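Local coordinates for 4-hydroxy-tetrahydrodipicolinate synthase (Thermotoga maritima, PDB 1O5K), which probably catalyses the condensation of pyruvate with aspartate-beta-semialdehyde to 4-hydroxy-tetrahydrodipicolinate, a step of bacterial lysine biosynthesis, through a Schiff-base intermediate, at residues L30-Y35 / E68-R73; I51-T56 / V84-G89; V113-Y118 / T150-L155; T262-V267 / L283-A288. All coordinates share one frame; numbering follows the deposited sequence.

Interaction 1: residues L30-Y35 / E68-R73; sequences LDLESY and EKLVSR
Leu70 sets a single methyl, CD1, almost over the middle of the Tyr35 ring: this carbon is 3.6 Å from the ring centroid and 8° off the ring normal, a CH-pi contact in which it is nearly equidistant from all six ring carbons. In both residues CG swings opposite the backbone N (chi1 -176° in Tyr35, -174° in Leu70), and the two side chains cross at about a right angle. The same Leu70 CD1 also meets Leu32 CD2 at 3.9 Å. Leu32 takes the other common first torsion, CG opposite its carbonyl carbon, and from there its CD2 spans the gap to Leu70 and, more distantly, to Arg73 CB. Farther out, Leu30 CD1 rests 4.2 Å from Lys69 CB, while the amino end of the lysine leads away. Helices 32-44 and 64-78 are two of the outer helices of the TIM barrel, and strand 49-52 lies between them in the chain; Tyr35 and Leu70 both reach inward to its Val52. The first turn of helix 32-44 is capped by Asp31, whose OD1 accepts from Ser34 N (3.1 Å) and whose OD2 accepts from Ser34 OG (2.8 Å), each donor arriving from above the carboxylate plane. A water ties the two helices at the polar edge of the contact: it accepts from Arg73 NE at 3.1 Å and donates to Leu32 O. The rest of the guanidinium forms salt bridges with Glu36 and with the calcium ligand Glu76, and the Tyr35 hydroxyl is hydrogen-bonded to Thr74 OG1.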
# COMPACT_ATOMS: atom_id res chain seq x y z
N LEU A 30 0.85 -38.92 -1.79
CA LEU A 30 2.17 -38.69 -1.21
C LEU A 30 3.21 -39.59 -1.87
O LEU A 30 2.98 -40.79 -2.12
CB LEU A 30 2.22 -39.07 0.25
CG LEU A 30 1.59 -38.29 1.33
CD1 LEU A 30 2.00 -39.01 2.64
CD2 LEU A 30 2.08 -36.85 1.32
N ASP A 31 4.36 -39.01 -2.15
CA ASP A 31 5.46 -39.72 -2.82
C ASP A 31 6.64 -39.78 -1.86
O ASP A 31 7.55 -38.93 -1.91
CB ASP A 31 5.82 -39.00 -4.10
CG ASP A 31 6.96 -39.66 -4.87
OD1 ASP A 31 7.56 -40.64 -4.39
OD2 ASP A 31 7.35 -39.20 -5.96
N LEU A 32 6.62 -40.74 -0.93
CA LEU A 32 7.63 -40.78 0.12
C LEU A 32 9.00 -41.19 -0.44
O LEU A 32 10.02 -40.90 0.16
CB LEU A 32 7.22 -41.72 1.26
CG LEU A 32 6.01 -41.24 2.07
CD1 LEU A 32 5.57 -42.30 3.06
CD2 LEU A 32 6.32 -39.93 2.79
N GLU A 33 9.06 -41.89 -1.57
CA GLU A 33 10.38 -42.25 -2.11
C GLU A 33 11.12 -41.00 -2.61
O GLU A 33 12.29 -40.79 -2.32
CB GLU A 33 10.32 -43.33 -3.20
N SER A 34 10.42 -40.13 -3.33
CA SER A 34 11.02 -38.87 -3.71
C SER A 34 11.31 -37.99 -2.47
O SER A 34 12.34 -37.35 -2.39
CB SER A 34 10.11 -38.11 -4.67
OG SER A 34 10.08 -38.77 -5.94
N TYR A 35 10.40 -37.98 -1.51
CA TYR A 35 10.60 -37.20 -0.26
C TYR A 35 11.89 -37.62 0.41
O TYR A 35 12.72 -36.78 0.81
CB TYR A 35 9.44 -37.44 0.67
CG TYR A 35 9.48 -36.64 1.92
CD1 TYR A 35 9.42 -35.26 1.87
CD2 TYR A 35 9.67 -37.25 3.15
CE1 TYR A 35 9.44 -34.49 3.04
CE2 TYR A 35 9.71 -36.49 4.32
CZ TYR A 35 9.62 -35.12 4.26
OH TYR A 35 9.66 -34.35 5.42
N GLU A 68 0.42 -37.79 9.33
CA GLU A 68 1.03 -38.75 10.25
C GLU A 68 2.15 -39.51 9.53
O GLU A 68 3.26 -39.64 10.05
CB GLU A 68 -0.01 -39.72 10.81
CG GLU A 68 0.68 -40.89 11.50
CD GLU A 68 -0.24 -41.74 12.33
OE1 GLU A 68 0.20 -42.86 12.66
OE2 GLU A 68 -1.37 -41.28 12.65
N LYS A 69 1.88 -39.95 8.31
CA LYS A 69 2.86 -40.71 7.55
C LYS A 69 4.10 -39.90 7.21
O LYS A 69 5.21 -40.39 7.32
CB LYS A 69 2.25 -41.21 6.23
CG LYS A 69 1.26 -42.30 6.42
CD LYS A 69 0.64 -42.66 5.09
CE LYS A 69 -0.20 -43.96 5.20
NZ LYS A 69 -0.47 -44.53 3.84
N LEU A 70 3.89 -38.65 6.83
CA LEU A 70 4.97 -37.78 6.42
C LEU A 70 5.81 -37.42 7.65
O LEU A 70 7.03 -37.44 7.59
CB LEU A 70 4.41 -36.53 5.75
CG LEU A 70 5.40 -35.55 5.12
CD1 LEU A 70 6.08 -36.17 3.92
CD2 LEU A 70 4.71 -34.29 4.68
N VAL A 71 5.15 -37.11 8.78
CA VAL A 71 5.91 -36.70 9.97
C VAL A 71 6.74 -37.91 10.45
O VAL A 71 7.95 -37.78 10.75
CB VAL A 71 4.98 -36.18 11.07
CG1 VAL A 71 5.72 -36.11 12.47
CG2 VAL A 71 4.42 -34.84 10.62
N SER A 72 6.09 -39.06 10.58
CA SER A 72 6.77 -40.25 11.08
C SER A 72 7.93 -40.62 10.18
O SER A 72 9.03 -40.97 10.68
CB SER A 72 5.78 -41.42 11.18
OG SER A 72 4.83 -41.11 12.20
N ARG A 73 7.72 -40.55 8.87
CA ARG A 73 8.80 -40.91 7.95
C ARG A 73 9.99 -39.93 8.05
O ARG A 73 11.12 -40.34 7.94
CB ARG A 73 8.31 -41.02 6.51
CG ARG A 73 9.35 -41.60 5.55
CD ARG A 73 9.81 -43.02 6.00
NE ARG A 73 11.00 -43.52 5.32
CZ ARG A 73 11.82 -44.48 5.80
NH1 ARG A 73 11.61 -45.04 6.99
NH2 ARG A 73 12.87 -44.89 5.10
O HOH W 1 10.56 -43.16 2.31

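Interaction 2: residues I51-T56 / V84-G89; sequences IVLGTT and VIVGAG
Ile51 and Ile85 lie side by side and point the same way, CG1 of Ile51 resting 4.0 Å from CB of Ile85. They form one rung of a parallel pairing between strands 49-52 and 84-87; Val52 and Val86 form the next, with their side chains on the opposite face of the sheet. Two nearly straight hydrogen bonds join the strands: Val52 N donates to Ile85 O and Gly87 N to Val52 O, each 2.8 Å long. Val52 thus uses both its N-H and its carbonyl toward the same neighbour. Backbone packing is tight from Ile51, whose CA makes a CA-H...O contact of 3.2 Å with Ile85 O, to the end of strand 84-87. There Leu53 adopts left-handed phi/psi (62°/39°) and turns its carbonyl toward Gly87, with 3.4 Å from Gly87 CA to Leu53 O. Side-chain contacts on the Val52 face are looser: Val52 CG2 approaches Val84 CG1 at 4.2 Å, and Leu53 CD1 is 4.5 Å from Val86 CG1. Beyond Gly54 the chains part altogether. Gly89, on the more open side, is partly exposed, whereas Thr55 and Thr56 turn into the active site. There Thr56 OG1 hydrogen-bonds to the pyruvate-modified lysine at position 173, in keeping with its predicted role in pyruvate binding. The pairing closes the beta-alpha-beta unit of strand 49-52, helix 64-78 and strand 84-87: Ile51 and Ile85 meet Leu112 of strand 110-114, while on the other face Val52 packs on Thr74 of helix 64-78, and Val86 on Ala103 of helix 93-106.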
# COMPACT_ATOMS: atom_id res chain seq x y z
N ILE A 51 11.49 -28.23 8.64
CA ILE A 51 10.13 -27.80 8.89
C ILE A 51 9.25 -28.53 7.88
O ILE A 51 9.35 -28.32 6.66
CB ILE A 51 9.96 -26.28 8.80
CG1 ILE A 51 10.56 -25.59 10.06
CG2 ILE A 51 8.51 -25.94 8.69
CD1 ILE A 51 12.07 -25.67 10.15
N VAL A 52 8.42 -29.41 8.40
CA VAL A 52 7.54 -30.26 7.59
C VAL A 52 6.11 -29.72 7.71
O VAL A 52 5.67 -29.32 8.80
CB VAL A 52 7.63 -31.71 8.13
CG1 VAL A 52 6.65 -32.62 7.43
CG2 VAL A 52 9.06 -32.28 7.92
N LEU A 53 5.35 -29.74 6.61
CA LEU A 53 3.96 -29.29 6.61
C LEU A 53 3.78 -27.81 6.97
O LEU A 53 2.83 -27.44 7.64
CB LEU A 53 3.07 -30.20 7.48
CG LEU A 53 3.03 -31.62 6.91
CD1 LEU A 53 2.59 -32.58 8.00
CD2 LEU A 53 2.13 -31.74 5.69
N GLY A 54 4.69 -26.98 6.50
CA GLY A 54 4.46 -25.53 6.45
C GLY A 54 3.75 -25.30 5.11
O GLY A 54 3.33 -26.26 4.41
N THR A 55 3.64 -24.03 4.76
CA THR A 55 3.04 -23.59 3.50
C THR A 55 3.73 -24.21 2.33
O THR A 55 3.10 -24.62 1.35
CB THR A 55 3.18 -22.02 3.33
OG1 THR A 55 3.35 -21.39 4.61
CG2 THR A 55 1.87 -21.48 2.91
N THR A 56 5.05 -24.24 2.41
CA THR A 56 5.87 -24.82 1.33
C THR A 56 5.58 -26.30 1.14
O THR A 56 5.75 -26.82 0.07
CB THR A 56 7.35 -24.60 1.61
OG1 THR A 56 7.61 -23.21 1.80
CG2 THR A 56 8.26 -25.01 0.42
N VAL A 84 12.98 -31.98 13.91
CA VAL A 84 11.89 -32.00 12.95
C VAL A 84 10.76 -31.20 13.58
O VAL A 84 10.25 -31.55 14.64
CB VAL A 84 11.44 -33.46 12.60
CG1 VAL A 84 10.16 -33.52 11.73
CG2 VAL A 84 12.59 -34.19 11.89
N ILE A 85 10.45 -30.11 12.94
CA ILE A 85 9.48 -29.14 13.38
C ILE A 85 8.28 -29.23 12.42
O ILE A 85 8.44 -29.11 11.22
CB ILE A 85 10.11 -27.75 13.35
CG1 ILE A 85 11.31 -27.68 14.29
CG2 ILE A 85 9.06 -26.69 13.74
CD1 ILE A 85 12.05 -26.40 14.27
N VAL A 86 7.09 -29.43 12.98
CA VAL A 86 5.88 -29.73 12.21
C VAL A 86 4.94 -28.52 12.23
O VAL A 86 4.63 -27.98 13.30
CB VAL A 86 5.18 -30.92 12.80
CG1 VAL A 86 3.85 -31.19 12.07
CG2 VAL A 86 6.12 -32.14 12.78
N GLY A 87 4.55 -28.07 11.06
CA GLY A 87 3.49 -27.09 10.94
C GLY A 87 2.17 -27.62 11.52
O GLY A 87 1.76 -28.70 11.19
N ALA A 88 1.54 -26.84 12.39
CA ALA A 88 0.37 -27.30 13.11
C ALA A 88 -0.63 -26.17 13.41
O ALA A 88 -1.50 -26.33 14.25
CB ALA A 88 0.79 -27.97 14.39
N GLY A 89 -0.49 -25.04 12.75
CA GLY A 89 -1.35 -23.88 13.05
C GLY A 89 -2.57 -23.86 12.15
O GLY A 89 -2.46 -24.12 10.95

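Interaction 3: residues V113-Y118 / T150-L155; sequences VVTPYY and TGVNVL
The predicted proton relay of this TIM-barrel enzyme includes Tyr118, which lies in the loop following strand 110-114 and is bound through its backbone to Thr150, the last residue of helix 147-150. Tyr118 N donates to Thr150 O (3.0 Å), the donor tilted 17° from the carbonyl plane, and Tyr117 CA adds a CA-H...O contact to the same oxygen. The aromatic side chains lead elsewhere: Tyr117 and Tyr118 stack on Tyr118 and Tyr117 of a second subunit, so the loop also builds the dimer interface. Nearer the strand, Thr115 presents its side chain to three residues of 150-155. Its OG1, placed between the backbone N and the carbonyl carbon (chi1 59°), lies 3.5 Å from Thr150 CG2, and Val152 CG1 crowds the same oxygen; the two threonine side chains cross at about a right angle. Thr115 CG2 also faces Val154 CG2, in a contact too short to be taken at face value. Val114 and Thr150 meet tip to tip through their CG2 methyls at 3.8 Å. Thr150 OG1 accepts from Val152 N, 3.1 Å away, in an ST turn that carries the chain past Gly151, whose positive phi takes it out of the helix. Both threonine hydroxyls are bonded to one water, 2.6 Å from Thr115 OG1, and this water donates to Val152 O. A second water joins the segments, donating to Pro116 O at 2.7 Å and to Thr150 O at 2.8 Å.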
# COMPACT_ATOMS: atom_id res chain seq x y z
N VAL A 113 3.59 -22.71 14.31
CA VAL A 113 2.17 -22.40 14.42
C VAL A 113 1.90 -21.01 13.88
O VAL A 113 2.21 -19.99 14.51
CB VAL A 113 1.72 -22.47 15.88
CG1 VAL A 113 0.29 -22.06 16.05
CG2 VAL A 113 1.96 -23.85 16.48
N VAL A 114 1.34 -20.99 12.66
CA VAL A 114 1.06 -19.75 12.00
C VAL A 114 0.00 -18.99 12.79
O VAL A 114 -0.89 -19.58 13.42
CB VAL A 114 0.63 -19.98 10.51
CG1 VAL A 114 -0.66 -20.74 10.43
CG2 VAL A 114 0.68 -18.71 9.69
N THR A 115 0.12 -17.67 12.79
CA THR A 115 -1.01 -16.84 13.26
C THR A 115 -2.25 -17.25 12.48
O THR A 115 -2.21 -17.45 11.26
CB THR A 115 -0.78 -15.34 12.96
OG1 THR A 115 -0.63 -15.17 11.55
CG2 THR A 115 0.49 -14.79 13.61
N PRO A 116 -3.38 -17.40 13.17
CA PRO A 116 -4.64 -17.65 12.50
C PRO A 116 -4.85 -16.76 11.29
O PRO A 116 -4.73 -15.53 11.37
CB PRO A 116 -5.67 -17.35 13.58
CG PRO A 116 -4.93 -17.84 14.85
CD PRO A 116 -3.52 -17.40 14.65
N TYR A 117 -5.10 -17.42 10.16
CA TYR A 117 -5.33 -16.78 8.85
C TYR A 117 -6.84 -16.58 8.65
O TYR A 117 -7.62 -17.26 9.29
CB TYR A 117 -4.76 -17.65 7.68
CG TYR A 117 -5.00 -19.13 7.90
CD1 TYR A 117 -6.26 -19.71 7.61
CD2 TYR A 117 -4.04 -19.94 8.49
CE1 TYR A 117 -6.50 -21.04 7.84
CE2 TYR A 117 -4.30 -21.27 8.75
CZ TYR A 117 -5.53 -21.82 8.41
OH TYR A 117 -5.76 -23.13 8.68
N TYR A 118 -7.21 -15.57 7.87
CA TYR A 118 -8.56 -15.31 7.40
C TYR A 118 -9.50 -14.63 8.40
O TYR A 118 -10.27 -13.75 8.00
CB TYR A 118 -9.21 -16.60 6.89
CG TYR A 118 -10.53 -16.45 6.15
CD1 TYR A 118 -10.68 -15.59 5.08
CD2 TYR A 118 -11.64 -17.18 6.54
CE1 TYR A 118 -11.89 -15.45 4.43
CE2 TYR A 118 -12.85 -17.04 5.90
CZ TYR A 118 -12.97 -16.16 4.84
OH TYR A 118 -14.16 -16.03 4.19
N THR A 150 -1.89 -14.25 5.73
CA THR A 150 -2.87 -14.44 6.79
C THR A 150 -3.86 -13.31 6.96
O THR A 150 -4.98 -13.54 7.48
CB THR A 150 -2.15 -14.58 8.15
OG1 THR A 150 -1.41 -13.35 8.38
CG2 THR A 150 -1.18 -15.75 8.10
N GLY A 151 -3.45 -12.10 6.57
CA GLY A 151 -4.24 -10.91 6.83
C GLY A 151 -4.04 -10.29 8.22
O GLY A 151 -4.76 -9.36 8.59
N VAL A 152 -3.06 -10.78 8.95
CA VAL A 152 -2.80 -10.23 10.29
C VAL A 152 -1.30 -10.22 10.49
O VAL A 152 -0.59 -11.15 10.04
CB VAL A 152 -3.48 -11.07 11.39
CG1 VAL A 152 -2.82 -12.44 11.56
CG2 VAL A 152 -3.42 -10.29 12.69
N ASN A 153 -0.81 -9.13 11.07
CA ASN A 153 0.59 -8.97 11.45
C ASN A 153 0.74 -9.01 12.97
O ASN A 153 0.04 -8.24 13.67
CB ASN A 153 1.12 -7.64 10.94
CG ASN A 153 2.57 -7.46 11.27
OD1 ASN A 153 3.37 -8.32 10.97
ND2 ASN A 153 2.92 -6.32 11.91
N VAL A 154 1.63 -9.85 13.47
CA VAL A 154 2.01 -9.84 14.91
C VAL A 154 2.89 -8.66 15.15
O VAL A 154 4.00 -8.59 14.60
CB VAL A 154 2.83 -11.08 15.37
CG1 VAL A 154 3.04 -11.06 16.88
CG2 VAL A 154 2.17 -12.38 14.96
N LEU A 155 2.45 -7.72 15.98
CA LEU A 155 3.28 -6.56 16.25
C LEU A 155 4.47 -7.03 17.05
O LEU A 155 4.34 -7.98 17.82
CB LEU A 155 2.52 -5.52 17.07
CG LEU A 155 1.36 -4.85 16.39
CD1 LEU A 155 0.66 -3.98 17.38
CD2 LEU A 155 1.80 -4.02 15.14
O HOH W 2 0.69 -13.51 10.01
O HOH W 3 -5.97 -13.47 10.08

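Interaction 4: residues T262-V267 / L283-A288; sequences TNPIPV and LPLVPA
The peptide group joining Pro287 to Ala288 has Ile265 over one face: CG2 stands almost directly above Ala288 N at 3.4 Å. The N-H of that amide is given to a water 2.9 Å from Ala288 N, and this water donates in turn to Ile265 O, so isoleucine and water hold the same peptide by different means. The other branch of Ile265 runs to the preceding carbonyl. With CG1 opposite the carbonyl carbon (chi1 -70°), CG1 lies 3.3 Å from Val286 O and CD1 stays close to it too. The Pro264 ring touches through a single corner, CD, which meets Leu285 CD1 at 3.8 Å, the side chains crossing at about a right angle. Pro264 follows a cis peptide, and Ile265 N bonds back to Thr262 O (2.8 Å), closing a type VIa turn that leads into helix 265-273. This turn borders the active site: Asn263 OD1 bonds to Thr56 OG1, a predicted pyruvate-binding residue. A second subunit also reaches this turn: its Lys120 O is bonded to Thr262 OG1 and its Thr122 touches Ile265. No direct hydrogen bond joins the two segments, and the isoleucine lays its carbons against polar backbone atoms. Val286 O is buried with no polar partner in the model, which probably costs some stability and leaves the water at Ala288 N as the polar link across the contact.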
# COMPACT_ATOMS: atom_id res chain seq x y z
N THR A 262 3.15 -18.07 -6.70
CA THR A 262 3.05 -18.43 -5.29
C THR A 262 3.84 -19.69 -4.94
O THR A 262 3.67 -20.74 -5.56
CB THR A 262 1.59 -18.68 -4.97
OG1 THR A 262 0.85 -17.48 -5.20
CG2 THR A 262 1.44 -19.04 -3.47
N ASN A 263 4.64 -19.60 -3.88
CA ASN A 263 5.38 -20.74 -3.36
C ASN A 263 4.35 -21.72 -2.78
O ASN A 263 3.44 -21.26 -2.06
CB ASN A 263 6.29 -20.23 -2.22
CG ASN A 263 6.89 -21.30 -1.41
OD1 ASN A 263 6.68 -21.35 -0.19
ND2 ASN A 263 7.72 -22.12 -2.02
N PRO A 264 4.47 -23.03 -2.98
CA PRO A 264 5.60 -23.72 -3.63
C PRO A 264 5.48 -24.08 -5.12
O PRO A 264 6.10 -25.07 -5.55
CB PRO A 264 5.69 -24.99 -2.83
CG PRO A 264 4.25 -25.32 -2.51
CD PRO A 264 3.55 -23.99 -2.34
N ILE A 265 4.73 -23.32 -5.91
CA ILE A 265 4.64 -23.61 -7.31
C ILE A 265 6.02 -23.59 -7.99
O ILE A 265 6.39 -24.60 -8.64
CB ILE A 265 3.60 -22.74 -8.02
CG1 ILE A 265 2.21 -23.15 -7.58
CG2 ILE A 265 3.71 -22.86 -9.49
CD1 ILE A 265 1.16 -22.15 -7.96
N PRO A 266 6.80 -22.51 -7.86
CA PRO A 266 8.14 -22.50 -8.49
C PRO A 266 9.13 -23.52 -7.94
O PRO A 266 9.78 -24.23 -8.72
CB PRO A 266 8.64 -21.07 -8.21
CG PRO A 266 7.32 -20.28 -8.09
CD PRO A 266 6.54 -21.20 -7.21
N VAL A 267 9.17 -23.65 -6.62
CA VAL A 267 10.16 -24.59 -6.02
C VAL A 267 9.91 -26.06 -6.44
O VAL A 267 10.87 -26.82 -6.74
CB VAL A 267 10.31 -24.38 -4.50
CG1 VAL A 267 9.11 -24.91 -3.73
CG2 VAL A 267 11.59 -25.05 -3.99
N LEU A 283 -4.89 -29.05 -5.92
CA LEU A 283 -5.78 -27.91 -6.11
C LEU A 283 -6.10 -27.33 -4.74
O LEU A 283 -6.28 -28.09 -3.76
CB LEU A 283 -7.07 -28.35 -6.87
CG LEU A 283 -6.94 -28.58 -8.37
CD1 LEU A 283 -8.27 -28.93 -8.89
CD2 LEU A 283 -6.41 -27.30 -9.05
N PRO A 284 -6.15 -25.99 -4.60
CA PRO A 284 -6.15 -25.01 -5.70
C PRO A 284 -4.78 -24.60 -6.31
O PRO A 284 -4.78 -23.69 -7.13
CB PRO A 284 -6.78 -23.79 -5.03
CG PRO A 284 -6.26 -23.88 -3.61
CD PRO A 284 -6.33 -25.33 -3.29
N LEU A 285 -3.69 -25.28 -5.96
CA LEU A 285 -2.41 -25.02 -6.58
C LEU A 285 -2.31 -25.83 -7.86
O LEU A 285 -2.95 -26.89 -7.99
CB LEU A 285 -1.23 -25.27 -5.67
CG LEU A 285 -1.22 -24.49 -4.36
CD1 LEU A 285 0.08 -24.71 -3.62
CD2 LEU A 285 -1.47 -22.98 -4.59
N VAL A 286 -1.60 -25.27 -8.83
CA VAL A 286 -1.40 -25.89 -10.13
C VAL A 286 0.04 -25.68 -10.52
O VAL A 286 0.71 -24.84 -9.93
CB VAL A 286 -2.30 -25.31 -11.22
CG1 VAL A 286 -3.82 -25.49 -10.89
CG2 VAL A 286 -1.92 -23.84 -11.52
N PRO A 287 0.56 -26.51 -11.41
CA PRO A 287 1.95 -26.36 -11.88
C PRO A 287 2.32 -25.00 -12.49
O PRO A 287 1.51 -24.29 -13.10
CB PRO A 287 2.09 -27.47 -12.92
CG PRO A 287 1.16 -28.54 -12.44
CD PRO A 287 -0.06 -27.72 -11.97
N ALA A 288 3.61 -24.72 -12.38
CA ALA A 288 4.21 -23.50 -12.86
C ALA A 288 3.95 -23.31 -14.32
O ALA A 288 3.84 -24.29 -15.08
CB ALA A 288 5.74 -23.52 -12.63
O HOH W 4 5.23 -26.20 -10.49

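Interaction 2 is the core contact, with backbone hydrogen bonds between neighbouring barrel strands. Interaction 1 lies farther out, about 13 Å away between centres, and joins the helices outside that sheet by carbon contacts; the two touch through helix 64-78 and strand 49-52. Interaction 3 continues from the same sheet, since strands 84-87 and 110-114 are neighbours, but is buried among loops and relies on hydroxyls and waters. Interaction 4, partly buried and mostly apolar in its side chains, also touches interaction 2, beside the pyruvate site. Interactions 3 and 4 are about 21 Å apart between centres, yet both touch a second subunit.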